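Local coordinates for protein putative hyaluronoglucosaminidase (Clostridium perfringens, PDB 6PWI) that probably cleaves N-acetylhexosamine residues from glycans, with the family 84 catalytic region of a larger, probably cell-wall-attached protein included here, at residues V366-F378 with E409-I421. Residues are numbered along the deposited sequence; the frame is centred on the assembly and turned at random.
Sequences VILGYVTQETFEF and EMLDPTVTNFKGI
Phe376 and Phe418 form the tight end of this contact. Their rings lie in an offset stack, centroids 4.6 Å apart and planes 11° from parallel. CB of Phe418 sits over the centre of the Phe376 ring, 3.7 Å from its centroid. The methyl CG2 of Thr375 covers the opposite face. At the ring edge, in plane, CG1 of Val415 approaches CD2 of Phe376 to 3.7 Å. Val371 continues this apolar layer. Its CG1 stands anti to the backbone N (chi1 178°) and faces Val415 and Phe418, while CG2 meets Leu411 and Ile421. The backbone N of Val371 also donates to Met410 O, at 3.1 Å. Both segments belong to the (beta/alpha)8 barrel of the family 84 catalytic domain. Helix 373-383 follows barrel strand 359-362, and residues 409-421 lead into the last strand, 418-423. Met389 of the intervening strand touches Val371, Phe376 and Ile421. Thr372 caps the helix, its OG1 accepting from Thr375 N. Asn417 comes up beside the first helical turn, where its ND2 makes a weak bond to Gln373 O. Its amide stacks on that of Gln373, the planes 15° apart. Met410 is buried and packs closely against the exposed Tyr370 ring. Its CG lies over one face, 3.8 Å from the centroid, and SD stands farther above it, a Met-aromatic contact. The polar ends on the solvent side are looser and bridged by water. One water joins Tyr370 OH to Glu409 OE2; OE1 of Glu409 accepts from Glu490 N. Another links Gln373 N to OD2 of Asp412, whose OD1 accepts from Thr414 N, closing an Asx turn, and also from Thr414 OG1.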
ATOM      1  N   VAL A 366       8.064  17.450   7.158  1.00 23.49           N
ATOM      2  CA  VAL A 366       8.535  17.883   5.848  1.00 23.37           C
ATOM      3  C   VAL A 366       7.703  17.142   4.805  1.00 23.52           C
ATOM      4  O   VAL A 366       6.842  16.346   5.176  1.00 24.24           O
ATOM      5  CB  VAL A 366      10.038  17.582   5.653  1.00 22.49           C
ATOM      6  CG1 VAL A 366      10.919  18.401   6.583  1.00 20.98           C
ATOM      7  CG2 VAL A 366      10.348  16.090   5.780  1.00 21.45           C
ATOM      8  N   ILE A 367       7.988  17.380   3.517  1.00 22.78           N
ATOM      9  CA  ILE A 367       7.244  16.757   2.434  1.00 22.85           C
ATOM     10  C   ILE A 367       7.397  15.239   2.501  1.00 22.77           C
ATOM     11  O   ILE A 367       6.407  14.521   2.392  1.00 23.66           O
ATOM     12  CB  ILE A 367       7.627  17.343   1.059  1.00 23.98           C
ATOM     13  CG1 ILE A 367       7.278  18.836   0.987  1.00 25.36           C
ATOM     14  CG2 ILE A 367       6.970  16.558  -0.075  1.00 23.07           C
ATOM     15  CD1 ILE A 367       7.711  19.536  -0.289  1.00 24.73           C
ATOM     16  N   LEU A 368       8.628  14.746   2.679  1.00 23.08           N
ATOM     17  CA  LEU A 368       8.828  13.311   2.836  1.00 22.95           C
ATOM     18  C   LEU A 368       8.946  12.973   4.322  1.00 22.94           C
ATOM     19  O   LEU A 368       9.937  12.389   4.752  1.00 23.99           O
ATOM     20  CB  LEU A 368      10.074  12.849   2.066  1.00 22.51           C
ATOM     21  CG  LEU A 368      10.236  13.355   0.629  1.00 23.02           C
ATOM     22  CD1 LEU A 368      11.538  12.843   0.035  1.00 22.60           C
ATOM     23  CD2 LEU A 368       9.067  12.944  -0.252  1.00 22.60           C
ATOM     24  N   GLY A 369       7.929  13.340   5.107  1.00 22.51           N
ATOM     25  CA  GLY A 369       7.971  13.147   6.547  1.00 22.98           C
ATOM     26  C   GLY A 369       7.908  11.672   6.945  1.00 23.04           C
ATOM     27  O   GLY A 369       7.290  10.854   6.263  1.00 23.39           O
ATOM     28  N   TYR A 370       8.567  11.347   8.059  1.00 22.39           N
ATOM     29  CA  TYR A 370       8.414  10.043   8.682  1.00 23.23           C
ATOM     30  C   TYR A 370       7.164  10.082   9.560  1.00 23.01           C
ATOM     31  O   TYR A 370       6.659  11.162   9.866  1.00 22.34           O
ATOM     32  CB  TYR A 370       9.659   9.714   9.514  1.00 23.65           C
ATOM     33  CG  TYR A 370      10.863   9.185   8.766  1.00 25.19           C
ATOM     34  CD1 TYR A 370      11.442   7.975   9.127  1.00 25.02           C
ATOM     35  CD2 TYR A 370      11.456   9.901   7.730  1.00 26.02           C
ATOM     36  CE1 TYR A 370      12.563   7.484   8.476  1.00 25.05           C
ATOM     37  CE2 TYR A 370      12.576   9.422   7.064  1.00 26.39           C
ATOM     38  CZ  TYR A 370      13.129   8.207   7.440  1.00 26.61           C
ATOM     39  OH  TYR A 370      14.231   7.715   6.804  1.00 26.02           O
ATOM     40  N   VAL A 371       6.669   8.906   9.963  1.00 22.96           N
ATOM     41  CA  VAL A 371       5.580   8.846  10.926  1.00 24.77           C
ATOM     42  C   VAL A 371       6.160   8.984  12.328  1.00 25.98           C
ATOM     43  O   VAL A 371       6.841   8.076  12.797  1.00 27.49           O
ATOM     44  CB  VAL A 371       4.779   7.536  10.820  1.00 24.03           C
ATOM     45  CG1 VAL A 371       3.678   7.502  11.872  1.00 24.04           C
ATOM     46  CG2 VAL A 371       4.203   7.331   9.429  1.00 23.95           C
ATOM     47  N   THR A 372       5.882  10.111  12.993  1.00 26.43           N
ATOM     48  CA  THR A 372       6.397  10.333  14.339  1.00 27.38           C
ATOM     49  C   THR A 372       5.287  10.857  15.243  1.00 27.83           C
ATOM     50  O   THR A 372       4.385  11.555  14.783  1.00 28.75           O
ATOM     51  CB  THR A 372       7.565  11.330  14.361  1.00 26.28           C
ATOM     52  OG1 THR A 372       7.071  12.633  14.045  1.00 25.96           O
ATOM     53  CG2 THR A 372       8.697  10.957  13.430  1.00 24.73           C
ATOM     54  N   GLN A 373       5.396  10.547  16.539  1.00 27.81           N
ATOM     55  CA  GLN A 373       4.465  11.060  17.531  1.00 27.85           C
ATOM     56  C   GLN A 373       4.509  12.592  17.533  1.00 26.68           C
ATOM     57  O   GLN A 373       3.469  13.237  17.632  1.00 25.95           O
ATOM     58  CB  GLN A 373       4.774  10.430  18.889  1.00 29.69           C
ATOM     59  CG  GLN A 373       3.883  10.905  20.028  1.00 33.10           C
ATOM     60  CD  GLN A 373       2.622  10.095  20.215  1.00 38.14           C
ATOM     61  OE1 GLN A 373       2.386   9.089  19.545  1.00 41.43           O
ATOM     62  NE2 GLN A 373       1.796  10.527  21.157  1.00 39.98           N
ATOM     63  N   GLU A 374       5.713  13.161  17.374  1.00 26.37           N
ATOM     64  CA  GLU A 374       5.935  14.592  17.550  1.00 27.12           C
ATOM     65  C   GLU A 374       5.203  15.395  16.473  1.00 26.56           C
ATOM     66  O   GLU A 374       4.591  16.421  16.771  1.00 26.80           O
ATOM     67  CB  GLU A 374       7.426  14.943  17.569  1.00 28.64           C
ATOM     68  CG  GLU A 374       8.160  14.488  18.818  1.00 31.49           C
ATOM     69  CD  GLU A 374       8.516  13.006  18.916  1.00 35.20           C
ATOM     70  OE1 GLU A 374       8.525  12.297  17.870  1.00 33.94           O
ATOM     71  OE2 GLU A 374       8.784  12.553  20.050  1.00 38.41           O
ATOM     72  N   THR A 375       5.268  14.923  15.223  1.00 24.26           N
ATOM     73  CA  THR A 375       4.599  15.606  14.128  1.00 23.51           C
ATOM     74  C   THR A 375       3.080  15.619  14.335  1.00 23.08           C
ATOM     75  O   THR A 375       2.415  16.591  13.973  1.00 22.45           O
ATOM     76  CB  THR A 375       5.030  15.066  12.756  1.00 23.30           C
ATOM     77  OG1 THR A 375       4.759  16.109  11.821  1.00 23.59           O
ATOM     78  CG2 THR A 375       4.320  13.800  12.328  1.00 22.13           C
ATOM     79  N   PHE A 376       2.541  14.539  14.913  1.00 22.36           N
ATOM     80  CA  PHE A 376       1.108  14.436  15.136  1.00 22.68           C
ATOM     81  C   PHE A 376       0.691  15.292  16.328  1.00 23.98           C
ATOM     82  O   PHE A 376      -0.387  15.882  16.307  1.00 24.68           O
ATOM     83  CB  PHE A 376       0.658  12.974  15.201  1.00 21.63           C
ATOM     84  CG  PHE A 376       0.806  12.241  13.892  1.00 20.84           C
ATOM     85  CD1 PHE A 376       0.456  12.850  12.693  1.00 20.05           C
ATOM     86  CD2 PHE A 376       1.295  10.945  13.848  1.00 20.24           C
ATOM     87  CE1 PHE A 376       0.611  12.186  11.483  1.00 19.37           C
ATOM     88  CE2 PHE A 376       1.429  10.277  12.638  1.00 19.83           C
ATOM     89  CZ  PHE A 376       1.099  10.903  11.457  1.00 18.94           C
ATOM     90  N   GLU A 377       1.559  15.379  17.348  1.00 25.79           N
ATOM     91  CA  GLU A 377       1.318  16.264  18.481  1.00 26.94           C
ATOM     92  C   GLU A 377       1.223  17.705  17.983  1.00 25.35           C
ATOM     93  O   GLU A 377       0.375  18.474  18.438  1.00 24.66           O
ATOM     94  CB  GLU A 377       2.434  16.165  19.526  1.00 30.02           C
ATOM     95  CG  GLU A 377       2.346  14.956  20.441  1.00 34.64           C
ATOM     96  CD  GLU A 377       3.603  14.633  21.246  1.00 40.26           C
ATOM     97  OE1 GLU A 377       4.578  15.432  21.206  1.00 41.95           O
ATOM     98  OE2 GLU A 377       3.611  13.579  21.924  1.00 42.93           O
ATOM     99  N   PHE A 378       2.115  18.061  17.052  1.00 23.93           N
ATOM    100  CA  PHE A 378       2.140  19.410  16.516  1.00 23.01           C
ATOM    101  C   PHE A 378       0.834  19.686  15.772  1.00 23.26           C
ATOM    102  O   PHE A 378       0.196  20.716  15.995  1.00 22.47           O
ATOM    103  CB  PHE A 378       3.356  19.650  15.614  1.00 21.51           C
ATOM    104  CG  PHE A 378       3.273  20.965  14.877  1.00 21.01           C
ATOM    105  CD1 PHE A 378       3.763  22.129  15.444  1.00 20.94           C
ATOM    106  CD2 PHE A 378       2.640  21.055  13.646  1.00 20.12           C
ATOM    107  CE1 PHE A 378       3.657  23.346  14.784  1.00 20.51           C
ATOM    108  CE2 PHE A 378       2.532  22.270  12.989  1.00 20.24           C
ATOM    109  CZ  PHE A 378       3.043  23.413  13.556  1.00 20.25           C
ATOM    110  N   GLU A 409      10.372   1.354   6.675  1.00 25.87           N
ATOM    111  CA  GLU A 409      11.280   2.003   7.605  1.00 26.41           C
ATOM    112  C   GLU A 409      10.646   3.243   8.232  1.00 27.02           C
ATOM    113  O   GLU A 409      11.023   3.622   9.338  1.00 27.29           O
ATOM    114  CB  GLU A 409      12.537   2.461   6.867  1.00 27.77           C
ATOM    115  CG  GLU A 409      13.646   1.434   6.851  1.00 30.23           C
ATOM    116  CD  GLU A 409      14.959   1.983   6.319  1.00 32.89           C
ATOM    117  OE1 GLU A 409      15.318   1.638   5.167  1.00 32.83           O
ATOM    118  OE2 GLU A 409      15.618   2.766   7.050  1.00 34.70           O
ATOM    119  N   MET A 410       9.705   3.885   7.524  1.00 26.67           N
ATOM    120  CA  MET A 410       9.166   5.169   7.957  1.00 26.92           C
ATOM    121  C   MET A 410       7.947   4.989   8.863  1.00 27.33           C
ATOM    122  O   MET A 410       7.305   5.971   9.224  1.00 28.86           O
ATOM    123  CB  MET A 410       8.782   6.034   6.752  1.00 25.97           C
ATOM    124  CG  MET A 410       9.982   6.404   5.910  1.00 27.54           C
ATOM    125  SD  MET A 410       9.556   6.996   4.264  1.00 27.30           S
ATOM    126  CE  MET A 410       9.333   8.746   4.594  1.00 26.56           C
ATOM    127  N   LEU A 411       7.642   3.739   9.238  1.00 26.56           N
ATOM    128  CA  LEU A 411       6.421   3.429   9.964  1.00 26.17           C
ATOM    129  C   LEU A 411       6.760   3.045  11.403  1.00 26.35           C
ATOM    130  O   LEU A 411       7.195   1.925  11.656  1.00 29.14           O
ATOM    131  CB  LEU A 411       5.695   2.285   9.243  1.00 24.56           C
ATOM    132  CG  LEU A 411       5.408   2.509   7.758  1.00 24.22           C
ATOM    133  CD1 LEU A 411       4.700   1.308   7.153  1.00 22.57           C
ATOM    134  CD2 LEU A 411       4.601   3.780   7.531  1.00 23.26           C
ATOM    135  N   ASP A 412       6.522   3.963  12.345  1.00 25.56           N
ATOM    136  CA  ASP A 412       6.826   3.726  13.750  1.00 24.97           C
ATOM    137  C   ASP A 412       5.663   3.025  14.463  1.00 24.28           C
ATOM    138  O   ASP A 412       4.584   3.595  14.637  1.00 23.48           O
ATOM    139  CB  ASP A 412       7.280   5.016  14.433  1.00 24.62           C
ATOM    140  CG  ASP A 412       7.690   4.846  15.884  1.00 25.76           C
ATOM    141  OD1 ASP A 412       7.496   3.731  16.452  1.00 25.42           O
ATOM    142  OD2 ASP A 412       8.184   5.843  16.441  1.00 26.42           O
ATOM    143  N   PRO A 413       5.862   1.770  14.925  1.00 23.52           N
ATOM    144  CA  PRO A 413       4.800   1.003  15.574  1.00 23.78           C
ATOM    145  C   PRO A 413       4.307   1.516  16.927  1.00 24.47           C
ATOM    146  O   PRO A 413       3.328   0.992  17.450  1.00 25.24           O
ATOM    147  CB  PRO A 413       5.371  -0.416  15.726  1.00 23.61           C
ATOM    148  CG  PRO A 413       6.867  -0.265  15.585  1.00 23.82           C
ATOM    149  CD  PRO A 413       7.110   1.004  14.792  1.00 23.77           C
ATOM    150  N   THR A 414       4.947   2.561  17.465  1.00 24.85           N
ATOM    151  CA  THR A 414       4.605   3.047  18.795  1.00 24.70           C
ATOM    152  C   THR A 414       3.780   4.333  18.731  1.00 25.90           C
ATOM    153  O   THR A 414       3.432   4.886  19.776  1.00 26.35           O
ATOM    154  CB  THR A 414       5.857   3.338  19.636  1.00 24.36           C
ATOM    155  OG1 THR A 414       6.562   4.408  19.000  1.00 22.63           O
ATOM    156  CG2 THR A 414       6.740   2.124  19.839  1.00 22.66           C
ATOM    157  N   VAL A 415       3.494   4.816  17.512  1.00 26.08           N
ATOM    158  CA  VAL A 415       2.759   6.060  17.330  1.00 26.45           C
ATOM    159  C   VAL A 415       1.260   5.766  17.304  1.00 26.99           C
ATOM    160  O   VAL A 415       0.811   4.912  16.546  1.00 27.85           O
ATOM    161  CB  VAL A 415       3.202   6.806  16.057  1.00 25.35           C
ATOM    162  CG1 VAL A 415       2.395   8.081  15.852  1.00 24.81           C
ATOM    163  CG2 VAL A 415       4.686   7.114  16.076  1.00 24.59           C
ATOM    164  N   THR A 416       0.488   6.529  18.087  1.00 28.72           N
ATOM    165  CA  THR A 416      -0.900   6.176  18.354  1.00 31.65           C
ATOM    166  C   THR A 416      -1.873   7.301  17.984  1.00 31.90           C
ATOM    167  O   THR A 416      -3.081   7.086  17.971  1.00 33.96           O
ATOM    168  CB  THR A 416      -1.084   5.798  19.834  1.00 32.35           C
ATOM    169  OG1 THR A 416      -0.718   6.928  20.630  1.00 33.35           O
ATOM    170  CG2 THR A 416      -0.257   4.604  20.259  1.00 31.95           C
ATOM    171  N   ASN A 417      -1.365   8.503  17.691  1.00 32.37           N
ATOM    172  CA  ASN A 417      -2.204   9.692  17.779  1.00 33.33           C
ATOM    173  C   ASN A 417      -2.615  10.208  16.396  1.00 32.68           C
ATOM    174  O   ASN A 417      -2.454  11.395  16.098  1.00 32.61           O
ATOM    175  CB  ASN A 417      -1.533  10.779  18.631  1.00 35.11           C
ATOM    176  CG  ASN A 417      -0.120  11.115  18.188  1.00 36.91           C
ATOM    177  OD1 ASN A 417       0.545  10.309  17.532  1.00 37.25           O
ATOM    178  ND2 ASN A 417       0.350  12.303  18.543  1.00 36.56           N
ATOM    179  N   PHE A 418      -3.175   9.325  15.558  1.00 29.41           N
ATOM    180  CA  PHE A 418      -3.552   9.723  14.210  1.00 27.68           C
ATOM    181  C   PHE A 418      -4.627   8.790  13.662  1.00 26.17           C
ATOM    182  O   PHE A 418      -4.793   7.680  14.164  1.00 25.99           O
ATOM    183  CB  PHE A 418      -2.321   9.868  13.304  1.00 26.42           C
ATOM    184  CG  PHE A 418      -1.651   8.578  12.907  1.00 25.59           C
ATOM    185  CD1 PHE A 418      -1.672   8.149  11.592  1.00 24.98           C
ATOM    186  CD2 PHE A 418      -1.007   7.790  13.847  1.00 25.28           C
ATOM    187  CE1 PHE A 418      -1.059   6.962  11.223  1.00 25.30           C
ATOM    188  CE2 PHE A 418      -0.390   6.605  13.476  1.00 25.89           C
ATOM    189  CZ  PHE A 418      -0.413   6.194  12.163  1.00 25.43           C
ATOM    190  N   LYS A 419      -5.319   9.261  12.614  1.00 24.56           N
ATOM    191  CA  LYS A 419      -6.592   8.722  12.159  1.00 24.24           C
ATOM    192  C   LYS A 419      -6.387   7.612  11.131  1.00 23.54           C
ATOM    193  O   LYS A 419      -7.313   6.859  10.844  1.00 23.93           O
ATOM    194  CB  LYS A 419      -7.430   9.829  11.508  1.00 26.08           C
ATOM    195  CG  LYS A 419      -8.000  10.873  12.455  1.00 28.51           C
ATOM    196  CD  LYS A 419      -8.970  11.832  11.795  1.00 30.56           C
ATOM    197  CE  LYS A 419     -10.054  12.308  12.746  1.00 32.78           C
ATOM    198  NZ  LYS A 419     -10.765  13.495  12.208  1.00 38.42           N
ATOM    199  N   GLY A 420      -5.184   7.523  10.554  1.00 22.62           N
ATOM    200  CA  GLY A 420      -4.931   6.558   9.499  1.00 21.00           C
ATOM    201  C   GLY A 420      -3.871   7.042   8.517  1.00 20.26           C
ATOM    202  O   GLY A 420      -3.307   8.119   8.682  1.00 19.75           O
ATOM    203  N   ILE A 421      -3.620   6.236   7.480  1.00 19.94           N
ATOM    204  CA  ILE A 421      -2.480   6.490   6.619  1.00 19.89           C
ATOM    205  C   ILE A 421      -2.793   6.034   5.195  1.00 19.87           C
ATOM    206  O   ILE A 421      -3.427   4.997   4.989  1.00 20.21           O
ATOM    207  CB  ILE A 421      -1.210   5.836   7.213  1.00 19.85           C
ATOM    208  CG1 ILE A 421       0.024   6.057   6.333  1.00 19.90           C
ATOM    209  CG2 ILE A 421      -1.440   4.366   7.543  1.00 18.85           C
ATOM    210  CD1 ILE A 421       1.343   5.983   7.083  1.00 19.85           C
TER
HETATM  211  O   HOH W   1      15.345   5.445   7.979  1.00 27.86           O
HETATM  212  O   HOH W   2       7.515   8.579  17.364  1.00 19.86           O
HETATM  213  O   HOH W   3      -2.511  14.234  15.069  1.00 23.72           O